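Local coordinates for protein peptidase S15/CocE/NonD (Thaumarchaeota archaeon SCGC AB-539-E09, PDB 4PF1) that acts as a serine aminopeptidase of the alpha/beta-hydrolase fold, probably releasing residues from the N-terminal ends of peptides, at residues Leu528-Arg538 with Leu553-His564; His198-Ala206 with Ser579-Asn587. All coordinates share one frame; numbering follows the deposited sequence.

Interaction 1: Leu528-Arg538 with Leu553-His564; sequences LSADIFRGRYR and LEYRIPLPQVSH
Two sheets of the beta-rich C-terminal domain face each other where F533, on strand 525-534, packs against I557 and Y555 of strand 553-558. The short strand axes run 7.6 Å apart at 143°, and side chains fill the space between the sheets: F533 CB meets I557 CG1 at 3.8 Å, and I557 also reaches V505 of the neighbouring strand 502-510. Past the 3-10 turn at 535-536, R538 crosses Y555 at about a right angle, laying CD over one ring face, 3.9 Å from its centroid. Bent at chi3 (78°), the arginine then carries its guanidinium across L553, whose CD2 covers one face, while NH1 donates to E554 O at 2.8 Å, in both the guanidinium and the carbonyl plane. A leucine at R538 would probably leave E554 O without this donor and L553 without its flat cover. At the other end S529, which with L528 faces I507 in a classic beta bulge, turns OG anti to its own nitrogen and gives a 2.6 Å hydrogen bond to P560 O. Beyond it, L528 CD1 sits over the H564 ring, 3.8 Å from the centroid and 15° off the normal.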
loop_
_atom_site.group_PDB
_atom_site.type_symbol
_atom_site.label_atom_id
_atom_site.label_comp_id
_atom_site.label_asym_id
_atom_site.label_seq_id
_atom_site.Cartn_x
_atom_site.Cartn_y
_atom_site.Cartn_z
ATOM N N LEU A 528 -11.917 -17.302 16.784
ATOM C CA LEU A 528 -11.672 -18.645 16.259
ATOM C C LEU A 528 -12.978 -19.396 15.957
ATOM O O LEU A 528 -13.074 -20.071 14.931
ATOM C CB LEU A 528 -10.812 -19.427 17.274
ATOM C CG LEU A 528 -10.334 -20.810 16.856
ATOM C CD1 LEU A 528 -9.164 -20.721 15.882
ATOM C CD2 LEU A 528 -9.948 -21.622 18.060
ATOM N N SER A 529 -13.961 -19.298 16.859
ATOM C CA SER A 529 -15.271 -19.930 16.707
ATOM C C SER A 529 -16.289 -19.124 17.477
ATOM O O SER A 529 -16.134 -18.937 18.680
ATOM C CB SER A 529 -15.237 -21.375 17.198
ATOM O OG SER A 529 -16.520 -21.974 17.144
ATOM N N ALA A 530 -17.305 -18.595 16.783
ATOM C CA ALA A 530 -18.312 -17.756 17.418
ATOM C C ALA A 530 -19.674 -17.893 16.757
ATOM O O ALA A 530 -19.759 -18.050 15.538
ATOM C CB ALA A 530 -17.870 -16.301 17.379
ATOM N N ASP A 531 -20.744 -17.812 17.560
ATOM C CA ASP A 531 -22.106 -17.834 17.040
ATOM C C ASP A 531 -23.076 -17.120 17.976
ATOM O O ASP A 531 -22.688 -16.664 19.054
ATOM C CB ASP A 531 -22.590 -19.260 16.715
ATOM C CG ASP A 531 -23.276 -19.333 15.355
ATOM O OD1 ASP A 531 -23.994 -18.368 14.997
ATOM O OD2 ASP A 531 -23.061 -20.328 14.636
ATOM N N ILE A 532 -24.329 -16.981 17.528
ATOM C CA ILE A 532 -25.389 -16.260 18.235
ATOM C C ILE A 532 -26.631 -17.147 18.378
ATOM O O ILE A 532 -26.929 -17.956 17.496
ATOM C CB ILE A 532 -25.705 -14.923 17.477
ATOM C CG1 ILE A 532 -26.816 -14.087 18.179
ATOM C CG2 ILE A 532 -26.018 -15.170 15.987
ATOM C CD1 ILE A 532 -26.977 -12.638 17.662
ATOM N N PHE A 533 -27.357 -16.980 19.491
ATOM C CA PHE A 533 -28.593 -17.704 19.743
ATOM C C PHE A 533 -29.703 -16.711 20.079
ATOM O O PHE A 533 -29.538 -15.894 20.986
ATOM C CB PHE A 533 -28.401 -18.723 20.891
ATOM C CG PHE A 533 -29.522 -19.731 21.041
ATOM C CD1 PHE A 533 -30.750 -19.359 21.579
ATOM C CD2 PHE A 533 -29.331 -21.062 20.692
ATOM C CE1 PHE A 533 -31.787 -20.287 21.706
ATOM C CE2 PHE A 533 -30.360 -21.994 20.844
ATOM C CZ PHE A 533 -31.584 -21.601 21.345
ATOM N N ARG A 534 -30.841 -16.787 19.366
ATOM C CA ARG A 534 -31.993 -15.933 19.661
ATOM C C ARG A 534 -32.816 -16.610 20.757
ATOM O O ARG A 534 -33.424 -17.659 20.523
ATOM C CB ARG A 534 -32.823 -15.642 18.398
ATOM C CG ARG A 534 -33.881 -14.558 18.610
ATOM C CD ARG A 534 -34.009 -13.650 17.409
ATOM N NE ARG A 534 -33.006 -12.584 17.415
ATOM C CZ ARG A 534 -32.878 -11.677 16.451
ATOM N NH1 ARG A 534 -33.675 -11.708 15.389
ATOM N NH2 ARG A 534 -31.944 -10.739 16.534
ATOM N N GLY A 535 -32.751 -16.028 21.959
ATOM C CA GLY A 535 -33.340 -16.537 23.198
ATOM C C GLY A 535 -34.790 -16.972 23.183
ATOM O O GLY A 535 -35.170 -17.842 23.971
ATOM N N ARG A 536 -35.616 -16.375 22.303
ATOM C CA ARG A 536 -37.039 -16.727 22.187
ATOM C C ARG A 536 -37.232 -18.201 21.716
ATOM O O ARG A 536 -38.319 -18.756 21.888
ATOM C CB ARG A 536 -37.773 -15.749 21.243
ATOM C CG ARG A 536 -37.352 -15.876 19.777
ATOM C CD ARG A 536 -37.608 -14.624 18.963
ATOM N NE ARG A 536 -38.989 -14.533 18.488
ATOM C CZ ARG A 536 -39.894 -13.693 18.981
ATOM N NH1 ARG A 536 -41.123 -13.669 18.487
ATOM N NH2 ARG A 536 -39.573 -12.866 19.969
ATOM N N TYR A 537 -36.166 -18.829 21.152
ATOM C CA TYR A 537 -36.209 -20.214 20.666
ATOM C C TYR A 537 -35.438 -21.177 21.607
ATOM O O TYR A 537 -34.997 -22.242 21.168
ATOM C CB TYR A 537 -35.656 -20.302 19.221
ATOM C CG TYR A 537 -36.270 -19.294 18.274
ATOM C CD1 TYR A 537 -37.613 -19.375 17.911
ATOM C CD2 TYR A 537 -35.512 -18.255 17.744
ATOM C CE1 TYR A 537 -38.193 -18.430 17.066
ATOM C CE2 TYR A 537 -36.077 -17.312 16.886
ATOM C CZ TYR A 537 -37.417 -17.404 16.548
ATOM O OH TYR A 537 -37.979 -16.465 15.717
ATOM N N ARG A 538 -35.335 -20.820 22.908
ATOM C CA ARG A 538 -34.620 -21.600 23.930
ATOM C C ARG A 538 -35.201 -23.013 24.141
ATOM O O ARG A 538 -34.441 -23.952 24.381
ATOM C CB ARG A 538 -34.622 -20.849 25.275
ATOM C CG ARG A 538 -33.669 -21.436 26.315
ATOM C CD ARG A 538 -33.865 -20.820 27.691
ATOM N NE ARG A 538 -35.037 -21.362 28.387
ATOM C CZ ARG A 538 -35.034 -22.488 29.094
ATOM N NH1 ARG A 538 -33.930 -23.218 29.190
ATOM N NH2 ARG A 538 -36.139 -22.900 29.697
ATOM N N LEU A 553 -31.739 -19.195 33.180
ATOM C CA LEU A 553 -32.140 -20.199 32.191
ATOM C C LEU A 553 -30.937 -20.810 31.473
ATOM O O LEU A 553 -29.935 -20.128 31.234
ATOM C CB LEU A 553 -33.119 -19.596 31.164
ATOM C CG LEU A 553 -34.414 -19.003 31.731
ATOM C CD1 LEU A 553 -35.069 -18.080 30.729
ATOM C CD2 LEU A 553 -35.381 -20.091 32.172
ATOM N N GLU A 554 -31.055 -22.099 31.110
ATOM C CA GLU A 554 -30.008 -22.850 30.425
ATOM C C GLU A 554 -30.176 -22.764 28.909
ATOM O O GLU A 554 -31.274 -22.973 28.391
ATOM C CB GLU A 554 -30.021 -24.322 30.882
ATOM C CG GLU A 554 -28.834 -25.136 30.381
ATOM C CD GLU A 554 -28.800 -26.595 30.802
ATOM O OE1 GLU A 554 -29.600 -26.993 31.680
ATOM O OE2 GLU A 554 -27.954 -27.338 30.258
ATOM N N TYR A 555 -29.065 -22.492 28.206
ATOM C CA TYR A 555 -28.986 -22.405 26.748
ATOM C C TYR A 555 -27.936 -23.370 26.223
ATOM O O TYR A 555 -26.861 -23.494 26.815
ATOM C CB TYR A 555 -28.622 -20.971 26.302
ATOM C CG TYR A 555 -29.620 -19.917 26.720
ATOM C CD1 TYR A 555 -29.548 -19.321 27.977
ATOM C CD2 TYR A 555 -30.614 -19.487 25.848
ATOM C CE1 TYR A 555 -30.470 -18.353 28.370
ATOM C CE2 TYR A 555 -31.526 -18.502 26.222
ATOM C CZ TYR A 555 -31.460 -17.950 27.490
ATOM O OH TYR A 555 -32.354 -16.984 27.865
ATOM N N ARG A 556 -28.239 -24.050 25.118
ATOM C CA ARG A 556 -27.289 -24.931 24.449
ATOM C C ARG A 556 -26.931 -24.275 23.131
ATOM O O ARG A 556 -27.798 -24.133 22.266
ATOM C CB ARG A 556 -27.868 -26.344 24.251
ATOM C CG ARG A 556 -26.791 -27.422 24.143
ATOM C CD ARG A 556 -27.357 -28.754 23.688
ATOM N NE ARG A 556 -27.088 -29.002 22.271
ATOM C CZ ARG A 556 -26.130 -29.807 21.821
ATOM N NH1 ARG A 556 -25.355 -30.469 22.672
ATOM N NH2 ARG A 556 -25.947 -29.966 20.517
ATOM N N ILE A 557 -25.698 -23.757 23.019
ATOM C CA ILE A 557 -25.275 -23.037 21.820
ATOM C C ILE A 557 -24.096 -23.766 21.146
ATOM O O ILE A 557 -22.936 -23.548 21.520
ATOM C CB ILE A 557 -24.952 -21.530 22.107
ATOM C CG1 ILE A 557 -26.058 -20.856 22.954
ATOM C CG2 ILE A 557 -24.719 -20.756 20.801
ATOM C CD1 ILE A 557 -25.597 -19.610 23.740
ATOM N N PRO A 558 -24.376 -24.641 20.147
ATOM C CA PRO A 558 -23.272 -25.280 19.409
ATOM C C PRO A 558 -22.535 -24.222 18.596
ATOM O O PRO A 558 -23.173 -23.327 18.040
ATOM C CB PRO A 558 -23.976 -26.316 18.513
ATOM C CG PRO A 558 -25.427 -26.334 18.960
ATOM C CD PRO A 558 -25.685 -24.995 19.567
ATOM N N LEU A 559 -21.200 -24.268 18.600
ATOM C CA LEU A 559 -20.396 -23.249 17.934
ATOM C C LEU A 559 -19.680 -23.805 16.692
ATOM O O LEU A 559 -19.504 -25.019 16.591
ATOM C CB LEU A 559 -19.382 -22.652 18.933
ATOM C CG LEU A 559 -19.994 -21.884 20.121
ATOM C CD1 LEU A 559 -19.008 -21.768 21.262
ATOM C CD2 LEU A 559 -20.494 -20.503 19.700
ATOM N N PRO A 560 -19.255 -22.935 15.731
ATOM C CA PRO A 560 -18.573 -23.445 14.521
ATOM C C PRO A 560 -17.393 -24.368 14.831
ATOM O O PRO A 560 -16.758 -24.236 15.873
ATOM C CB PRO A 560 -18.104 -22.171 13.821
ATOM C CG PRO A 560 -19.074 -21.134 14.244
ATOM C CD PRO A 560 -19.429 -21.465 15.666
ATOM N N GLN A 561 -17.107 -25.298 13.917
ATOM C CA GLN A 561 -16.045 -26.300 14.060
ATOM C C GLN A 561 -14.687 -25.682 14.343
ATOM O O GLN A 561 -14.400 -24.560 13.906
ATOM C CB GLN A 561 -15.941 -27.185 12.801
ATOM C CG GLN A 561 -17.254 -27.829 12.360
ATOM C CD GLN A 561 -17.931 -28.659 13.428
ATOM O OE1 GLN A 561 -17.313 -29.499 14.094
ATOM N NE2 GLN A 561 -19.234 -28.473 13.576
ATOM N N VAL A 562 -13.854 -26.423 15.096
ATOM C CA VAL A 562 -12.481 -26.047 15.416
ATOM C C VAL A 562 -11.530 -27.216 15.126
ATOM O O VAL A 562 -11.900 -28.381 15.262
ATOM C CB VAL A 562 -12.289 -25.521 16.870
ATOM C CG1 VAL A 562 -12.907 -24.139 17.046
ATOM C CG2 VAL A 562 -12.824 -26.508 17.913
ATOM N N SER A 563 -10.317 -26.878 14.710
ATOM C CA SER A 563 -9.189 -27.768 14.458
ATOM C C SER A 563 -7.997 -26.892 14.665
ATOM O O SER A 563 -7.574 -26.186 13.747
ATOM C CB SER A 563 -9.253 -28.356 13.048
ATOM O OG SER A 563 -8.315 -29.408 12.903
ATOM N N HIS A 564 -7.599 -26.748 15.930
ATOM C CA HIS A 564 -6.624 -25.743 16.297
ATOM C C HIS A 564 -5.695 -26.180 17.413
ATOM O O HIS A 564 -6.083 -26.949 18.298
ATOM C CB HIS A 564 -7.396 -24.484 16.746
ATOM C CG HIS A 564 -6.549 -23.282 17.021
ATOM N ND1 HIS A 564 -5.950 -22.577 15.996
ATOM C CD2 HIS A 564 -6.295 -22.656 18.193
ATOM C CE1 HIS A 564 -5.320 -21.570 16.577
ATOM N NE2 HIS A 564 -5.509 -21.571 17.897
HETATM O O HOH W 1 -12.140 -22.596 13.949
HETATM O O HOH W 2 -22.734 -22.758 15.460
#

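Interaction 2: His198-Ala206 with Ser579-Asn587; sequences HMGAFRQEA and SWFPLYDRN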
loop_
_atom_site.group_PDB
_atom_site.type_symbol
_atom_site.label_atom_id
_atom_site.label_comp_id
_atom_site.label_asym_id
_atom_site.label_seq_id
_atom_site.Cartn_x
_atom_site.Cartn_y
_atom_site.Cartn_z
ATOM N N HIS A 198 -28.997 -17.433 12.109
ATOM C CA HIS A 198 -28.137 -18.275 12.937
ATOM C C HIS A 198 -28.874 -18.530 14.235
ATOM O O HIS A 198 -28.999 -17.621 15.060
ATOM C CB HIS A 198 -26.755 -17.640 13.181
ATOM C CG HIS A 198 -25.789 -17.822 12.051
ATOM N ND1 HIS A 198 -24.438 -17.965 12.282
ATOM C CD2 HIS A 198 -26.007 -17.833 10.716
ATOM C CE1 HIS A 198 -23.878 -18.060 11.088
ATOM N NE2 HIS A 198 -24.782 -17.978 10.116
ATOM N N MET A 199 -29.467 -19.734 14.361
ATOM C CA MET A 199 -30.276 -20.163 15.514
ATOM C C MET A 199 -31.376 -19.111 15.867
ATOM O O MET A 199 -31.589 -18.787 17.040
ATOM C CB MET A 199 -29.379 -20.496 16.730
ATOM C CG MET A 199 -28.636 -21.817 16.576
ATOM S SD MET A 199 -27.406 -22.133 17.871
ATOM C CE MET A 199 -26.000 -21.197 17.232
ATOM N N GLY A 200 -32.043 -18.594 14.830
ATOM C CA GLY A 200 -33.135 -17.634 14.976
ATOM C C GLY A 200 -32.797 -16.166 14.793
ATOM O O GLY A 200 -33.699 -15.355 14.562
ATOM N N ALA A 201 -31.511 -15.801 14.934
ATOM C CA ALA A 201 -31.068 -14.414 14.784
ATOM C C ALA A 201 -30.946 -14.065 13.300
ATOM O O ALA A 201 -30.153 -14.675 12.588
ATOM C CB ALA A 201 -29.748 -14.204 15.503
ATOM N N PHE A 202 -31.774 -13.113 12.828
ATOM C CA PHE A 202 -31.861 -12.722 11.418
ATOM C C PHE A 202 -30.643 -11.935 10.913
ATOM O O PHE A 202 -30.295 -10.895 11.476
ATOM C CB PHE A 202 -33.144 -11.913 11.163
ATOM C CG PHE A 202 -33.396 -11.553 9.711
ATOM C CD1 PHE A 202 -33.348 -12.527 8.715
ATOM C CD2 PHE A 202 -33.721 -10.253 9.347
ATOM C CE1 PHE A 202 -33.591 -12.195 7.379
ATOM C CE2 PHE A 202 -33.981 -9.928 8.011
ATOM C CZ PHE A 202 -33.907 -10.899 7.035
ATOM N N ARG A 203 -30.052 -12.407 9.791
ATOM C CA ARG A 203 -28.927 -11.755 9.108
ATOM C C ARG A 203 -29.471 -10.752 8.071
ATOM O O ARG A 203 -29.417 -11.006 6.866
ATOM C CB ARG A 203 -28.001 -12.801 8.448
ATOM C CG ARG A 203 -27.004 -13.414 9.413
ATOM C CD ARG A 203 -26.570 -14.817 9.014
ATOM N NE ARG A 203 -25.585 -14.809 7.928
ATOM C CZ ARG A 203 -24.272 -14.695 8.106
ATOM N NH1 ARG A 203 -23.768 -14.589 9.330
ATOM N NH2 ARG A 203 -23.455 -14.682 7.063
ATOM N N GLN A 204 -30.015 -9.619 8.560
ATOM C CA GLN A 204 -30.623 -8.559 7.742
ATOM C C GLN A 204 -29.681 -8.017 6.648
ATOM O O GLN A 204 -30.140 -7.763 5.537
ATOM C CB GLN A 204 -31.134 -7.406 8.626
ATOM C CG GLN A 204 -30.124 -6.900 9.660
ATOM C CD GLN A 204 -30.586 -5.686 10.436
ATOM O OE1 GLN A 204 -31.737 -5.243 10.343
ATOM N NE2 GLN A 204 -29.687 -5.117 11.230
ATOM N N GLU A 205 -28.377 -7.862 6.955
ATOM C CA GLU A 205 -27.384 -7.341 6.005
ATOM C C GLU A 205 -27.095 -8.318 4.862
ATOM O O GLU A 205 -26.852 -7.884 3.735
ATOM C CB GLU A 205 -26.081 -6.998 6.724
ATOM C CG GLU A 205 -25.957 -5.530 7.077
ATOM C CD GLU A 205 -24.525 -5.035 7.072
ATOM O OE1 GLU A 205 -23.768 -5.402 7.998
ATOM O OE2 GLU A 205 -24.143 -4.338 6.105
ATOM N N ALA A 206 -27.081 -9.623 5.155
ATOM C CA ALA A 206 -26.816 -10.649 4.151
ATOM C C ALA A 206 -28.089 -11.053 3.403
ATOM O O ALA A 206 -27.996 -11.598 2.302
ATOM C CB ALA A 206 -26.194 -11.872 4.809
ATOM N N SER A 579 -25.619 -8.440 21.370
ATOM C CA SER A 579 -25.876 -7.873 20.044
ATOM C C SER A 579 -24.651 -8.045 19.144
ATOM O O SER A 579 -23.527 -8.140 19.639
ATOM C CB SER A 579 -26.278 -6.401 20.137
ATOM O OG SER A 579 -25.353 -5.631 20.882
ATOM N N TRP A 580 -24.889 -8.134 17.826
ATOM C CA TRP A 580 -23.892 -8.343 16.767
ATOM C C TRP A 580 -24.407 -7.603 15.530
ATOM O O TRP A 580 -24.873 -8.218 14.572
ATOM C CB TRP A 580 -23.758 -9.860 16.508
ATOM C CG TRP A 580 -22.374 -10.434 16.587
ATOM C CD1 TRP A 580 -21.209 -9.769 16.845
ATOM C CD2 TRP A 580 -22.016 -11.805 16.372
ATOM N NE1 TRP A 580 -20.146 -10.644 16.813
ATOM C CE2 TRP A 580 -20.613 -11.900 16.516
ATOM C CE3 TRP A 580 -22.748 -12.969 16.077
ATOM C CZ2 TRP A 580 -19.929 -13.115 16.382
ATOM C CZ3 TRP A 580 -22.068 -14.171 15.942
ATOM C CH2 TRP A 580 -20.675 -14.235 16.086
ATOM N N PHE A 581 -24.365 -6.268 15.593
ATOM C CA PHE A 581 -25.006 -5.332 14.668
ATOM C C PHE A 581 -24.026 -4.669 13.660
ATOM O O PHE A 581 -22.877 -4.427 14.019
ATOM C CB PHE A 581 -25.689 -4.248 15.529
ATOM C CG PHE A 581 -26.784 -3.464 14.864
ATOM C CD1 PHE A 581 -28.049 -4.013 14.692
ATOM C CD2 PHE A 581 -26.556 -2.171 14.409
ATOM C CE1 PHE A 581 -29.062 -3.292 14.054
ATOM C CE2 PHE A 581 -27.570 -1.449 13.774
ATOM C CZ PHE A 581 -28.819 -2.014 13.607
ATOM N N PRO A 582 -24.441 -4.338 12.399
ATOM C CA PRO A 582 -25.782 -4.471 11.795
ATOM C C PRO A 582 -26.049 -5.805 11.093
ATOM O O PRO A 582 -27.150 -5.985 10.570
ATOM C CB PRO A 582 -25.810 -3.314 10.794
ATOM C CG PRO A 582 -24.391 -3.227 10.309
ATOM C CD PRO A 582 -23.512 -3.650 11.476
ATOM N N LEU A 583 -25.056 -6.729 11.064
ATOM C CA LEU A 583 -25.201 -8.051 10.432
ATOM C C LEU A 583 -26.470 -8.735 10.942
ATOM O O LEU A 583 -27.302 -9.144 10.139
ATOM C CB LEU A 583 -23.952 -8.928 10.688
ATOM C CG LEU A 583 -23.955 -10.371 10.112
ATOM C CD1 LEU A 583 -24.326 -10.399 8.612
ATOM C CD2 LEU A 583 -22.616 -11.037 10.325
ATOM N N TYR A 584 -26.653 -8.771 12.271
ATOM C CA TYR A 584 -27.862 -9.313 12.885
ATOM C C TYR A 584 -28.744 -8.178 13.370
ATOM O O TYR A 584 -28.230 -7.193 13.905
ATOM C CB TYR A 584 -27.511 -10.253 14.050
ATOM C CG TYR A 584 -26.799 -11.508 13.605
ATOM C CD1 TYR A 584 -25.410 -11.564 13.554
ATOM C CD2 TYR A 584 -27.515 -12.627 13.191
ATOM C CE1 TYR A 584 -24.750 -12.709 13.115
ATOM C CE2 TYR A 584 -26.865 -13.783 12.768
ATOM C CZ TYR A 584 -25.482 -13.814 12.715
ATOM O OH TYR A 584 -24.841 -14.946 12.288
ATOM N N ASP A 585 -30.075 -8.300 13.191
ATOM C CA ASP A 585 -30.989 -7.276 13.698
ATOM C C ASP A 585 -31.018 -7.346 15.235
ATOM O O ASP A 585 -30.703 -8.394 15.809
ATOM C CB ASP A 585 -32.401 -7.406 13.085
ATOM C CG ASP A 585 -33.166 -8.680 13.402
ATOM O OD1 ASP A 585 -32.536 -9.660 13.852
ATOM O OD2 ASP A 585 -34.385 -8.713 13.151
ATOM N N ARG A 586 -31.312 -6.222 15.894
ATOM C CA ARG A 586 -31.319 -6.163 17.357
ATOM C C ARG A 586 -32.473 -6.922 17.952
ATOM O O ARG A 586 -33.603 -6.831 17.457
ATOM C CB ARG A 586 -31.408 -4.714 17.856
ATOM C CG ARG A 586 -30.295 -3.801 17.393
ATOM C CD ARG A 586 -30.658 -2.348 17.625
ATOM N NE ARG A 586 -31.914 -1.969 16.970
ATOM C CZ ARG A 586 -32.785 -1.099 17.473
ATOM N NH1 ARG A 586 -32.552 -0.514 18.640
ATOM N NH2 ARG A 586 -33.898 -0.813 16.816
ATOM N N ASN A 587 -32.214 -7.608 19.064
ATOM C CA ASN A 587 -33.279 -8.206 19.839
ATOM C C ASN A 587 -33.889 -7.073 20.676
ATOM O O ASN A 587 -33.135 -6.321 21.305
ATOM C CB ASN A 587 -32.759 -9.348 20.717
ATOM C CG ASN A 587 -33.859 -10.191 21.316
ATOM O OD1 ASN A 587 -34.681 -9.719 22.110
ATOM N ND2 ASN A 587 -33.898 -11.460 20.948
#
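Y584 points its edge at the face of H198 in a T-shaped pair, the ring planes 69° apart and the centroids 5.7 Å from each other. That brings the phenol oxygen over the imidazole, whose ND1 is probably hydrogen-bonded to D531. R203 runs alongside the tyrosine, both pointing the same way, with CG against CE2; its bend at chi3 (78°) brings NH1 to Y584 OH at 3.2 Å, and the hydroxyl lies close to the guanidinium plane. L583 CD1 lies over one face of that guanidinium, while Q296 O takes NH2 and D195 O takes NE. On the side of the tyrosine ring plane opposite R203 CG, A201 CB touches Y584 CD2 at 3.6 Å. Further along, Q204 stretches out beyond CG so that NE2 donates to P582 O at 2.8 Å, approaching tilted from the carbonyl plane, with the amide set obliquely to the F581 ring. Between these groups the main chains join directly: D585 N donates to F202 O at 3.1 Å. The arrangement is an interdomain joint, in which a type I' beta hairpin and the start of helix 204-215, from the S15 catalytic region, receive a loop of the C-terminal domain containing a cis-proline, P582.

Overall arrangement
The two contacts have centres about 14 Å apart and meet directly. Interaction 1 joins facing sheets within the C-terminal non-catalytic region, whereas interaction 2 connects that region to the S15 catalytic part. Along the chain 198-206 comes first, then both segments of interaction 1, and last 579-587, which follows strand 571-577 of the same four-stranded sheet as strand 525-534. The latter, an outermost strand of that sheet, bridges the two: D531 probably hydrogen-bonds H198, and R534 forms a salt bridge with D585, touching both sides of the interdomain joint. The beta-rich region is thus tied to the hydrolase part through the edge strand of one sheet; within interaction 2, R203 lies near, without touching, a possible Ser-His-Asp triad.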